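Local coordinates for methyltransferase (Streptomyces avermitilis, PDB 3GIW), which binds S-adenosyl-L-homocysteine and probably acts as an S-adenosylmethionine-dependent methyltransferase, though its substrate is unknown, at residues R50-P53 with A54-V57; L120-G123 with L124-T128; E151-T155 with L156-R160; E204-P207 with Q208-G211. All blocks are in the same frame, centred on the assembly; numbering follows the deposited sequence.

Contact 1 (R50-P53 with A54-V57)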
ATOM      1  N   ARG A  50     -16.267 -10.251 -12.605  1.00 11.82           N
ATOM      2  CA  ARG A  50     -17.535 -10.320 -13.330  1.00 13.82           C
ATOM      3  C   ARG A  50     -18.322  -9.017 -13.140  1.00 13.69           C
ATOM      4  O   ARG A  50     -18.988  -8.543 -14.062  1.00 15.13           O
ATOM      5  CB  ARG A  50     -18.363 -11.548 -12.912  1.00 15.95           C
ATOM      6  CG  ARG A  50     -17.879 -12.866 -13.526  1.00 17.93           C
ATOM      7  CD  ARG A  50     -18.634 -14.073 -12.948  1.00 19.87           C
ATOM      8  NE  ARG A  50     -18.112 -15.330 -13.474  1.00 23.05           N
ATOM      9  CZ  ARG A  50     -18.565 -16.524 -13.107  1.00 25.51           C
ATOM     10  NH1 ARG A  50     -19.540 -16.614 -12.205  1.00 27.33           N
ATOM     11  NH2 ARG A  50     -18.060 -17.636 -13.652  1.00 25.61           N
ATOM     12  N   GLU A  51     -18.265  -8.454 -11.937  1.00 13.59           N
ATOM     13  CA  GLU A  51     -18.928  -7.172 -11.650  1.00 13.98           C
ATOM     14  C   GLU A  51     -18.186  -5.980 -12.259  1.00 13.32           C
ATOM     15  O   GLU A  51     -18.810  -5.015 -12.705  1.00 13.60           O
ATOM     16  CB  GLU A  51     -19.069  -6.966 -10.125  1.00 15.16           C
ATOM     17  CG  GLU A  51     -19.919  -8.028  -9.438  1.00 17.05           C
ATOM     18  CD  GLU A  51     -21.389  -7.974  -9.819  1.00 18.26           C
ATOM     19  OE1 GLU A  51     -21.872  -6.940 -10.314  1.00 19.71           O
ATOM     20  OE2 GLU A  51     -22.085  -8.981  -9.593  1.00 22.32           O
ATOM     21  N   TRP A  52     -16.853  -6.049 -12.279  1.00 12.63           N
ATOM     22  CA  TRP A  52     -16.026  -4.940 -12.752  1.00 11.61           C
ATOM     23  C   TRP A  52     -14.856  -5.493 -13.544  1.00 13.21           C
ATOM     24  O   TRP A  52     -13.801  -5.838 -12.983  1.00 11.99           O
ATOM     25  CB  TRP A  52     -15.527  -4.090 -11.574  1.00 11.57           C
ATOM     26  CG  TRP A  52     -14.868  -2.802 -11.957  1.00 11.63           C
ATOM     27  CD1 TRP A  52     -15.182  -1.975 -12.996  1.00 11.69           C
ATOM     28  CD2 TRP A  52     -13.786  -2.176 -11.264  1.00 10.57           C
ATOM     29  NE1 TRP A  52     -14.383  -0.868 -12.975  1.00 12.22           N
ATOM     30  CE2 TRP A  52     -13.495  -0.974 -11.933  1.00 11.68           C
ATOM     31  CE3 TRP A  52     -13.036  -2.531 -10.152  1.00 11.77           C
ATOM     32  CZ2 TRP A  52     -12.480  -0.106 -11.504  1.00 12.00           C
ATOM     33  CZ3 TRP A  52     -12.006  -1.698  -9.738  1.00 12.19           C
ATOM     34  CH2 TRP A  52     -11.744  -0.489 -10.411  1.00 11.59           C
ATOM     35  N   PRO A  53     -15.042  -5.620 -14.863  1.00 12.14           N
ATOM     36  CA  PRO A  53     -13.976  -6.174 -15.712  1.00 11.31           C
ATOM     37  C   PRO A  53     -12.620  -5.498 -15.609  1.00 12.06           C
ATOM     38  O   PRO A  53     -11.592  -6.167 -15.831  1.00 13.85           O
ATOM     39  CB  PRO A  53     -14.565  -6.114 -17.130  1.00 12.67           C
ATOM     40  CG  PRO A  53     -16.081  -6.244 -16.870  1.00 11.86           C
ATOM     41  CD  PRO A  53     -16.317  -5.439 -15.609  1.00 11.94           C
ATOM     42  N   ALA A  54     -12.600  -4.216 -15.256  1.00 11.34           N
ATOM     43  CA  ALA A  54     -11.345  -3.478 -15.071  1.00 11.04           C
ATOM     44  C   ALA A  54     -10.578  -3.809 -13.799  1.00 11.76           C
ATOM     45  O   ALA A  54      -9.474  -3.272 -13.601  1.00 11.92           O
ATOM     46  CB  ALA A  54     -11.557  -1.936 -15.147  1.00 12.71           C
ATOM     47  N   LEU A  55     -11.116  -4.679 -12.940  1.00 10.53           N
ATOM     48  CA  LEU A  55     -10.408  -4.983 -11.683  1.00 11.61           C
ATOM     49  C   LEU A  55      -8.881  -5.240 -11.859  1.00 11.10           C
ATOM     50  O   LEU A  55      -8.066  -4.687 -11.104  1.00 11.24           O
ATOM     51  CB  LEU A  55     -11.119  -6.098 -10.873  1.00 12.01           C
ATOM     52  CG  LEU A  55     -10.509  -6.402  -9.514  1.00 11.26           C
ATOM     53  CD1 LEU A  55     -10.667  -5.232  -8.564  1.00 14.34           C
ATOM     54  CD2 LEU A  55     -11.129  -7.687  -8.945  1.00 14.11           C
ATOM     55  N   PRO A  56      -8.477  -6.091 -12.827  1.00 11.03           N
ATOM     56  CA  PRO A  56      -7.016  -6.317 -13.000  1.00 11.35           C
ATOM     57  C   PRO A  56      -6.248  -5.069 -13.442  1.00 11.65           C
ATOM     58  O   PRO A  56      -5.098  -4.925 -13.096  1.00 12.46           O
ATOM     59  CB  PRO A  56      -6.916  -7.455 -14.026  1.00 12.88           C
ATOM     60  CG  PRO A  56      -8.341  -7.996 -14.181  1.00 14.50           C
ATOM     61  CD  PRO A  56      -9.298  -6.930 -13.713  1.00 12.61           C
ATOM     62  N   VAL A  57      -6.860  -4.205 -14.262  1.00 11.09           N
ATOM     63  CA  VAL A  57      -6.219  -2.962 -14.703  1.00 11.84           C
ATOM     64  C   VAL A  57      -5.991  -2.074 -13.471  1.00 12.67           C
ATOM     65  O   VAL A  57      -4.905  -1.537 -13.267  1.00 12.12           O
ATOM     66  CB  VAL A  57      -7.103  -2.252 -15.773  1.00 12.74           C
ATOM     67  CG1 VAL A  57      -6.636  -0.828 -16.010  1.00 13.78           C
ATOM     68  CG2 VAL A  57      -7.093  -3.063 -17.107  1.00 13.69           C
TER

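Contact 2 (L120-G123 with L124-T128)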
ATOM      1  N   LEU A 120       6.250 -16.118   3.526  1.00 12.01           N
ATOM      2  CA  LEU A 120       6.909 -15.645   2.312  1.00 12.10           C
ATOM      3  C   LEU A 120       7.965 -14.578   2.613  1.00 12.86           C
ATOM      4  O   LEU A 120       8.446 -13.904   1.708  1.00 14.40           O
ATOM      5  CB  LEU A 120       5.856 -15.107   1.334  1.00 12.40           C
ATOM      6  CG  LEU A 120       4.876 -16.165   0.845  1.00 13.46           C
ATOM      7  CD1 LEU A 120       3.628 -15.535   0.235  1.00 13.78           C
ATOM      8  CD2 LEU A 120       5.561 -17.034  -0.173  1.00 14.91           C
ATOM      9  N   SER A 121       8.337 -14.427   3.877  1.00 13.35           N
ATOM     10  CA  SER A 121       9.144 -13.271   4.265  1.00 13.34           C
ATOM     11  C   SER A 121      10.631 -13.362   3.865  1.00 13.43           C
ATOM     12  O   SER A 121      11.295 -12.360   3.885  1.00 14.25           O
ATOM     13  CB  SER A 121       8.977 -12.924   5.748  1.00 14.75           C
ATOM     14  OG  SER A 121       9.404 -13.967   6.560  1.00 15.46           O
ATOM     15  N   GLN A 122      11.159 -14.531   3.468  1.00 12.83           N
ATOM     16  CA  GLN A 122      12.575 -14.563   3.026  1.00 12.27           C
ATOM     17  C   GLN A 122      12.923 -13.514   1.929  1.00 13.43           C
ATOM     18  O   GLN A 122      13.986 -12.872   1.994  1.00 15.03           O
ATOM     19  CB  GLN A 122      12.965 -15.979   2.546  1.00 13.16           C
ATOM     20  CG  GLN A 122      14.443 -16.136   2.248  1.00 14.42           C
ATOM     21  CD  GLN A 122      14.869 -15.648   0.861  1.00 14.37           C
ATOM     22  OE1 GLN A 122      14.084 -15.580  -0.081  1.00 15.24           O
ATOM     23  NE2 GLN A 122      16.164 -15.347   0.743  1.00 18.05           N
ATOM     24  N   GLY A 123      12.074 -13.380   0.920  1.00 14.98           N
ATOM     25  CA  GLY A 123      12.315 -12.387  -0.144  1.00 16.22           C
ATOM     26  C   GLY A 123      12.326 -10.942   0.323  1.00 16.69           C
ATOM     27  O   GLY A 123      13.045 -10.109  -0.227  1.00 20.25           O
ATOM     28  N   LEU A 124      11.533 -10.653   1.352  1.00 15.64           N
ATOM     29  CA  LEU A 124      11.538  -9.327   1.973  1.00 14.40           C
ATOM     30  C   LEU A 124      12.844  -9.086   2.734  1.00 15.48           C
ATOM     31  O   LEU A 124      13.297  -7.949   2.833  1.00 15.92           O
ATOM     32  CB  LEU A 124      10.330  -9.153   2.908  1.00 14.96           C
ATOM     33  CG  LEU A 124       8.963  -9.324   2.238  1.00 13.36           C
ATOM     34  CD1 LEU A 124       7.884  -9.196   3.318  1.00 13.80           C
ATOM     35  CD2 LEU A 124       8.763  -8.319   1.112  1.00 14.79           C
ATOM     36  N   LEU A 125      13.404 -10.149   3.308  1.00 15.39           N
ATOM     37  CA  LEU A 125      14.603 -10.068   4.127  1.00 15.02           C
ATOM     38  C   LEU A 125      15.926 -10.106   3.330  1.00 15.26           C
ATOM     39  O   LEU A 125      17.007  -9.862   3.908  1.00 15.91           O
ATOM     40  CB  LEU A 125      14.565 -11.206   5.172  1.00 15.75           C
ATOM     41  CG  LEU A 125      13.415 -11.171   6.189  1.00 17.02           C
ATOM     42  CD1 LEU A 125      13.444 -12.372   7.136  1.00 19.00           C
ATOM     43  CD2 LEU A 125      13.432  -9.857   6.971  1.00 18.37           C
ATOM     44  N   ALA A 126      15.845 -10.395   2.035  1.00 15.66           N
ATOM     45  CA  ALA A 126      17.018 -10.466   1.155  1.00 16.27           C
ATOM     46  C   ALA A 126      17.508  -9.064   0.761  1.00 18.03           C
ATOM     47  O   ALA A 126      17.157  -8.534  -0.298  1.00 20.21           O
ATOM     48  CB  ALA A 126      16.714 -11.286  -0.081  1.00 17.05           C
ATOM     49  N   SER A 127      18.356  -8.510   1.622  1.00 19.12           N
ATOM     50  CA  SER A 127      18.859  -7.141   1.526  1.00 19.84           C
ATOM     51  C   SER A 127      20.232  -7.100   0.879  1.00 20.31           C
ATOM     52  O   SER A 127      20.975  -8.081   0.943  1.00 20.15           O
ATOM     53  CB  SER A 127      18.950  -6.555   2.933  1.00 19.17           C
ATOM     54  OG  SER A 127      19.393  -5.206   2.906  1.00 19.02           O
ATOM     55  N   THR A 128      20.568  -5.977   0.244  1.00 19.88           N
ATOM     56  CA  THR A 128      21.960  -5.667  -0.052  1.00 19.46           C
ATOM     57  C   THR A 128      22.731  -5.725   1.262  1.00 21.20           C
ATOM     58  O   THR A 128      22.146  -5.531   2.327  1.00 19.70           O
ATOM     59  CB  THR A 128      22.130  -4.241  -0.597  1.00 18.74           C
ATOM     60  OG1 THR A 128      21.490  -3.323   0.298  1.00 19.88           O
ATOM     61  CG2 THR A 128      21.561  -4.089  -2.001  1.00 17.52           C
TER

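Contact 3 (E151-T155 with L156-R160)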
ATOM      1  N   GLU A 151      12.479  -5.311  15.741  1.00 22.05           N
ATOM      2  CA  GLU A 151      12.902  -5.446  14.352  1.00 22.60           C
ATOM      3  C   GLU A 151      12.963  -4.091  13.679  1.00 21.59           C
ATOM      4  O   GLU A 151      13.844  -3.831  12.860  1.00 23.06           O
ATOM      5  CB  GLU A 151      11.932  -6.343  13.565  1.00 23.69           C
ATOM      6  CG  GLU A 151      11.911  -7.792  14.027  1.00 25.64           C
ATOM      7  CD  GLU A 151      10.849  -8.094  15.097  1.00 26.51           C
ATOM      8  OE1 GLU A 151      10.288  -7.175  15.741  1.00 25.37           O
ATOM      9  OE2 GLU A 151      10.575  -9.293  15.294  1.00 27.15           O
ATOM     10  N   LEU A 152      12.025  -3.232  14.051  1.00 18.26           N
ATOM     11  CA  LEU A 152      11.947  -1.884  13.509  1.00 18.55           C
ATOM     12  C   LEU A 152      13.025  -1.003  14.098  1.00 19.03           C
ATOM     13  O   LEU A 152      13.742  -0.330  13.355  1.00 17.79           O
ATOM     14  CB  LEU A 152      10.591  -1.262  13.795  1.00 18.79           C
ATOM     15  CG  LEU A 152      10.371   0.113  13.179  1.00 20.31           C
ATOM     16  CD1 LEU A 152       8.888   0.263  12.858  1.00 20.68           C
ATOM     17  CD2 LEU A 152      10.819   1.193  14.130  1.00 21.18           C
ATOM     18  N   ARG A 153      13.174  -1.055  15.421  1.00 19.49           N
ATOM     19  CA  ARG A 153      14.161  -0.192  16.101  1.00 19.81           C
ATOM     20  C   ARG A 153      15.600  -0.573  15.823  1.00 19.12           C
ATOM     21  O   ARG A 153      16.473   0.278  15.960  1.00 18.13           O
ATOM     22  CB  ARG A 153      13.924  -0.164  17.606  1.00 22.17           C
ATOM     23  CG  ARG A 153      12.694   0.573  17.988  1.00 23.65           C
ATOM     24  CD  ARG A 153      12.819   2.042  17.624  1.00 25.70           C
ATOM     25  NE  ARG A 153      11.602   2.752  17.956  1.00 28.21           N
ATOM     26  CZ  ARG A 153      11.520   3.870  18.677  1.00 29.04           C
ATOM     27  NH1 ARG A 153      12.603   4.504  19.135  1.00 30.03           N
ATOM     28  NH2 ARG A 153      10.323   4.391  18.893  1.00 29.59           N
ATOM     29  N   ASP A 154      15.838  -1.835  15.468  1.00 17.89           N
ATOM     30  CA  ASP A 154      17.147  -2.278  14.983  1.00 18.72           C
ATOM     31  C   ASP A 154      17.412  -1.999  13.535  1.00 18.48           C
ATOM     32  O   ASP A 154      18.540  -2.217  13.065  1.00 20.89           O
ATOM     33  CB  ASP A 154      17.360  -3.776  15.234  1.00 19.75           C
ATOM     34  CG  ASP A 154      17.533  -4.102  16.702  1.00 21.66           C
ATOM     35  OD1 ASP A 154      17.832  -3.180  17.492  1.00 21.36           O
ATOM     36  OD2 ASP A 154      17.359  -5.294  17.050  1.00 24.22           O
ATOM     37  N   THR A 155      16.383  -1.546  12.811  1.00 15.44           N
ATOM     38  CA  THR A 155      16.508  -1.350  11.389  1.00 15.22           C
ATOM     39  C   THR A 155      16.514   0.137  11.037  1.00 14.65           C
ATOM     40  O   THR A 155      17.405   0.585  10.339  1.00 17.93           O
ATOM     41  CB  THR A 155      15.394  -2.126  10.631  1.00 14.32           C
ATOM     42  OG1 THR A 155      15.501  -3.523  10.985  1.00 16.92           O
ATOM     43  CG2 THR A 155      15.540  -1.996   9.110  1.00 17.30           C
ATOM     44  N   LEU A 156      15.512   0.883  11.508  1.00 13.44           N
ATOM     45  CA  LEU A 156      15.351   2.298  11.219  1.00 13.93           C
ATOM     46  C   LEU A 156      15.882   3.187  12.348  1.00 13.00           C
ATOM     47  O   LEU A 156      15.821   2.829  13.531  1.00 14.28           O
ATOM     48  CB  LEU A 156      13.890   2.635  10.985  1.00 13.47           C
ATOM     49  CG  LEU A 156      13.155   1.814   9.924  1.00 15.01           C
ATOM     50  CD1 LEU A 156      11.698   2.306   9.797  1.00 17.13           C
ATOM     51  CD2 LEU A 156      13.927   1.813   8.594  1.00 16.14           C
ATOM     52  N   ASP A 157      16.383   4.358  11.960  1.00 11.54           N
ATOM     53  CA  ASP A 157      16.766   5.427  12.867  1.00 11.11           C
ATOM     54  C   ASP A 157      15.682   6.480  12.809  1.00  9.83           C
ATOM     55  O   ASP A 157      15.574   7.238  11.832  1.00 10.14           O
ATOM     56  CB  ASP A 157      18.107   5.986  12.401  1.00 10.91           C
ATOM     57  CG  ASP A 157      18.595   7.151  13.219  1.00 12.65           C
ATOM     58  OD1 ASP A 157      17.835   7.729  14.020  1.00 11.18           O
ATOM     59  OD2 ASP A 157      19.802   7.510  13.050  1.00 13.51           O
ATOM     60  N   LEU A 158      14.837   6.557  13.819  1.00 11.04           N
ATOM     61  CA  LEU A 158      13.692   7.477  13.773  1.00 12.27           C
ATOM     62  C   LEU A 158      14.035   8.942  14.060  1.00 11.42           C
ATOM     63  O   LEU A 158      13.137   9.796  14.146  1.00 12.60           O
ATOM     64  CB  LEU A 158      12.557   6.993  14.681  1.00 13.45           C
ATOM     65  CG  LEU A 158      12.024   5.576  14.385  1.00 14.79           C
ATOM     66  CD1 LEU A 158      10.809   5.320  15.296  1.00 17.14           C
ATOM     67  CD2 LEU A 158      11.672   5.420  12.895  1.00 15.46           C
ATOM     68  N   THR A 159      15.335   9.239  14.176  1.00 10.77           N
ATOM     69  CA  THR A 159      15.810  10.619  14.171  1.00 10.20           C
ATOM     70  C   THR A 159      16.220  11.114  12.782  1.00 12.03           C
ATOM     71  O   THR A 159      16.659  12.265  12.622  1.00 11.54           O
ATOM     72  CB  THR A 159      16.983  10.841  15.179  1.00  9.82           C
ATOM     73  OG1 THR A 159      18.198  10.268  14.684  1.00 10.27           O
ATOM     74  CG2 THR A 159      16.663  10.255  16.596  1.00 11.33           C
ATOM     75  N   ARG A 160      16.030  10.277  11.770  1.00 11.03           N
ATOM     76  CA  ARG A 160      16.323  10.664  10.378  1.00 11.25           C
ATOM     77  C   ARG A 160      15.079  10.405   9.526  1.00 11.31           C
ATOM     78  O   ARG A 160      14.234   9.628   9.922  1.00 12.35           O
ATOM     79  CB  ARG A 160      17.531   9.909   9.828  1.00 12.10           C
ATOM     80  CG  ARG A 160      18.821  10.301  10.549  1.00 15.70           C
ATOM     81  CD  ARG A 160      19.948   9.322  10.306  1.00 19.66           C
ATOM     82  NE  ARG A 160      21.035   9.523  11.272  1.00 22.37           N
ATOM     83  CZ  ARG A 160      21.928  10.493  11.186  1.00 22.17           C
ATOM     84  NH1 ARG A 160      21.857  11.363  10.194  1.00 24.71           N
ATOM     85  NH2 ARG A 160      22.874  10.612  12.114  1.00 23.53           N
TER

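Contact 4 (E204-P207 with Q208-G211)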
ATOM      1  N   GLU A 204     -15.844   6.967  -6.804  0.50 12.53           N
ATOM      2  CA  GLU A 204     -16.364   8.123  -7.529  0.50 13.14           C
ATOM      3  C   GLU A 204     -16.405   7.934  -9.045  0.50 12.19           C
ATOM      4  O   GLU A 204     -17.292   8.476  -9.703  0.50 12.50           O
ATOM      5  CB  GLU A 204     -15.578   9.384  -7.170  0.50 14.73           C
ATOM      6  CG  GLU A 204     -15.648   9.776  -5.692  0.50 15.73           C
ATOM      7  CD  GLU A 204     -15.259  11.216  -5.470  0.50 16.40           C
ATOM      8  OE1 GLU A 204     -16.117  12.131  -5.594  0.50 15.74           O
ATOM      9  OE2 GLU A 204     -14.075  11.429  -5.161  0.50 18.57           O
ATOM     10  N   PHE A 205     -15.449   7.186  -9.594  1.00 12.39           N
ATOM     11  CA  PHE A 205     -15.269   7.070 -11.056  1.00 11.65           C
ATOM     12  C   PHE A 205     -16.045   5.926 -11.698  1.00 12.96           C
ATOM     13  O   PHE A 205     -16.203   5.913 -12.902  1.00 13.52           O
ATOM     14  CB  PHE A 205     -13.770   6.971 -11.362  1.00 13.11           C
ATOM     15  CG  PHE A 205     -13.005   8.168 -10.876  1.00 13.77           C
ATOM     16  CD1 PHE A 205     -12.987   9.333 -11.615  1.00 14.43           C
ATOM     17  CD2 PHE A 205     -12.367   8.171  -9.642  1.00 15.68           C
ATOM     18  CE1 PHE A 205     -12.288  10.454 -11.144  1.00 15.71           C
ATOM     19  CE2 PHE A 205     -11.711   9.280  -9.189  1.00 15.57           C
ATOM     20  CZ  PHE A 205     -11.651  10.409  -9.949  1.00 15.75           C
ATOM     21  N   ALA A 206     -16.548   5.002 -10.908  1.00 13.18           N
ATOM     22  CA  ALA A 206     -17.394   3.904 -11.420  1.00 11.72           C
ATOM     23  C   ALA A 206     -18.329   3.406 -10.325  1.00 12.71           C
ATOM     24  O   ALA A 206     -18.149   2.313  -9.808  1.00 12.27           O
ATOM     25  CB  ALA A 206     -16.539   2.774 -12.019  1.00 14.20           C
ATOM     26  N   PRO A 207     -19.288   4.251  -9.923  1.00 12.46           N
ATOM     27  CA  PRO A 207     -20.047   3.949  -8.712  1.00 12.99           C
ATOM     28  C   PRO A 207     -20.713   2.594  -8.693  1.00 12.51           C
ATOM     29  O   PRO A 207     -20.636   1.887  -7.688  1.00 12.49           O
ATOM     30  CB  PRO A 207     -21.066   5.101  -8.635  1.00 12.80           C
ATOM     31  CG  PRO A 207     -20.445   6.225  -9.372  1.00 14.58           C
ATOM     32  CD  PRO A 207     -19.610   5.593 -10.447  1.00 13.78           C
ATOM     33  N   GLN A 208     -21.396   2.207  -9.762  1.00 13.16           N
ATOM     34  CA  GLN A 208     -22.106   0.943  -9.735  1.00 14.54           C
ATOM     35  C   GLN A 208     -21.190  -0.257  -9.648  1.00 13.42           C
ATOM     36  O   GLN A 208     -21.374  -1.126  -8.802  1.00 13.57           O
ATOM     37  CB  GLN A 208     -23.027   0.817 -10.947  1.00 16.75           C
ATOM     38  CG  GLN A 208     -23.897  -0.447 -10.917  1.00 20.38           C
ATOM     39  CD  GLN A 208     -25.013  -0.430 -11.921  1.00 22.69           C
ATOM     40  OE1 GLN A 208     -24.968   0.300 -12.931  1.00 23.37           O
ATOM     41  NE2 GLN A 208     -26.046  -1.224 -11.652  1.00 23.88           N
ATOM     42  N   GLU A 209     -20.213  -0.324 -10.542  1.00 12.99           N
ATOM     43  CA  GLU A 209     -19.302  -1.494 -10.629  1.00 12.21           C
ATOM     44  C   GLU A 209     -18.399  -1.599  -9.386  1.00 11.34           C
ATOM     45  O   GLU A 209     -18.246  -2.670  -8.811  1.00 11.80           O
ATOM     46  CB  GLU A 209     -18.427  -1.407 -11.889  1.00 12.78           C
ATOM     47  CG  GLU A 209     -19.202  -1.497 -13.199  1.00 14.30           C
ATOM     48  CD  GLU A 209     -19.793  -0.174 -13.702  1.00 14.71           C
ATOM     49  OE1 GLU A 209     -19.551   0.916 -13.127  1.00 14.50           O
ATOM     50  OE2 GLU A 209     -20.565  -0.211 -14.706  1.00 18.31           O
ATOM     51  N   VAL A 210     -17.809  -0.484  -8.966  1.00 11.88           N
ATOM     52  CA  VAL A 210     -16.967  -0.472  -7.768  1.00 11.10           C
ATOM     53  C   VAL A 210     -17.791  -0.716  -6.505  1.00 12.20           C
ATOM     54  O   VAL A 210     -17.362  -1.481  -5.603  1.00 12.71           O
ATOM     55  CB  VAL A 210     -16.084   0.781  -7.704  1.00 13.00           C
ATOM     56  CG1 VAL A 210     -15.326   0.887  -6.325  1.00 13.49           C
ATOM     57  CG2 VAL A 210     -15.156   0.745  -8.879  1.00 13.62           C
ATOM     58  N   GLY A 211     -18.988  -0.129  -6.431  1.00 11.67           N
ATOM     59  CA  GLY A 211     -19.898  -0.458  -5.318  1.00 12.17           C
ATOM     60  C   GLY A 211     -20.207  -1.931  -5.219  1.00 12.49           C
ATOM     61  O   GLY A 211     -20.217  -2.499  -4.121  1.00 13.49           O
TER

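Contact 1 (R50-P53 with A54-V57)
The indole of Trp52 carries the methyl of Ala54 and the backbone N of Leu55 over one and the same face, each offset toward the rim. This is the type I beta turn from Trp52 to Leu55, which links helix 39-51 to helix 55-75 in this Rossmann-fold methyltransferase. Ala54 CB makes a CH-pi contact with the five-membered ring, 4.0 Å from its centroid and 26° off the ring normal; its nearest ring atom is Trp52 NE1, at 3.7 Å. Farther round, Leu55 CD1 reaches the six-membered ring at Trp52 CE3, 3.9 Å away, the two side chains crossing at about a right angle. CG anti to the backbone N (chi1 -170°) sets the indole beside its own carbonyl, the side on which Ala54 and Leu55 follow. Val210 and Val213 of helix 207-219 also pack on Trp52, and the ring of His58 meets it. Shrinking Trp52 to an alanine would take away the surface on which the Ala54 methyl and Leu55 CD1 rest, and would probably open a gap toward helix 207-219. The turn is closed by Leu55 N donating to Trp52 O at 2.9 Å.

Contact 2 (L120-G123 with L124-T128)
Leu124 and Leu125 stand one after the other on a short helical turn, and both brush the carbonyl oxygen of Ser121. In Leu125, CG lies anti to the carbonyl carbon, beside the backbone N (chi1 -63°), which puts Leu125 CG 3.3 Å from Ser121 O; Leu124 approaches the same oxygen with CB, at 3.5 Å. The two then part: Leu124 is buried against Tyr135 of strand 132-137 and Pro90, whereas Leu125 stays at the surface. Gln122 has its CG beside the carbonyl carbon and bends at chi2, bringing NE2 to 4.2 Å from Ala126 CB, a loose touch. The hydroxyl of Ser121 is turned the other way along the chain, to Leu118 O. Ser121 O also takes the backbone bond from Leu125 N at 3.1 Å, and a weak one from Leu124 N at 121°. A second weak bond runs from Leu125 N to Gln122 O. Ala126 then sits at the centre of an inverse gamma turn. Together these make a short, weakly bonded helix that leads into a tight turn, on the connection between strands 107-112 and 132-137 of the Rossmann-fold sheet.

Contact 3 (E151-T155 with L156-R160)
Leu156 N donates to Leu152 O at 2.8 Å, an almost straight i to i+4 bond (172°). The same oxygen takes Thr155 N, so two donors grip Leu152 O. Leu156 CD1 packs on Leu152 CG at 4.2 Å. Leu158 reaches back from the loop, its CD1 lying over one face of the Arg153 guanidinium, 3.7 Å from Arg153 CZ and offset toward the rim; the two side chains cross at about a right angle. Arg153 bends at chi2 (-65°), and its NE is held by Leu147 O. The segments form the exit of helix 150-153 toward strand 163-167, part of a Rossmann-type alpha/beta connection, with Leu156 and Thr155 both packed on Val109 of the sheet. Thr155 OG1 turns back along the helix to donate to Glu151 O at 2.5 Å, and its CG2 lies 4.2 Å from Leu156 CD2. A valine in its place has no hydroxyl, and Glu151 O would probably lose a partner that ties the helix to the loop. Farther out, Asp157 heads an Asx turn: OD1 accepts Thr159 N and, at 2.6 Å, Thr159 OG1, both from one face of the carboxylate plane. Asp157 OD2 lies in the guanidinium plane, at its edge, 3.0 Å from Arg160 NE in a salt bridge, while NE stands above the plane of the carboxylate.

Contact 4 (E204-P207 with Q208-G211)
This is a local contact at the start of a helix, where the loop after strand 195-201 runs into helix 207-219. Ala206 occupies the N-cap position and Pro207 begins the first turn, a place that suits proline because backbone N-H groups of the first turn have no carbonyl of a preceding turn to bond to, so a missing hydrogen costs nothing. Ala206 O accepts from Val210 N at 2.9 Å, and Pro207 O accepts from Gly211 N at the same length. These are the first two i to i+4 bonds of the helix.

The side chains follow the same spacing. Ala206 CB points toward the helix and meets Val210 CG2 at 4.0 Å, while Glu209 OE1 comes to 3.7 Å from Ala206 CB. Val210 has CG2 anti to its carbonyl carbon and beside its backbone N (chi1 172° to CG1), which sets that methyl against Ala206, 3.5 Å from Ala206 O. Glu209 bends at chi2 (85°), and this brings its carboxylate back over the N-cap residue instead of letting it extend away from the helix. Pro207 and Gln208 are exposed, the Gln208 chain extended beyond CG.

Val210 is buried and packs also on Leu226, in the loop between helices 207-219 and 229-234, while Glu209 touches Trp52, just beyond helix 39-51. The contact thus stands where the chain, having left strand 195-201, the neighbour of antiparallel strand 269-275 in the sheet, turns into helix 207-219.

Overall arrangement
Along the chain the four contacts come in series, from contact 1 to contact 4, all in the one Rossmann-fold methyltransferase domain. Contacts 1 and 4 are neighbours, centres 11 Å apart, and they touch: Trp52 packs on Glu209 and Val210, joining the link between helices 39-51 and 55-75 to the start of helix 207-219. Contacts 2 and 3 have centres 18 Å apart and do not touch; both belong to connections near strand 132-137, an outermost strand of the seven-stranded mixed sheet. Contacts 3 and 4 lie on opposite sides of the chain's centre, 40 Å apart between centres. Residues seen to bind S-adenosyl-L-homocysteine come closest to contacts 1 and 2, through Leu55 and Leu124.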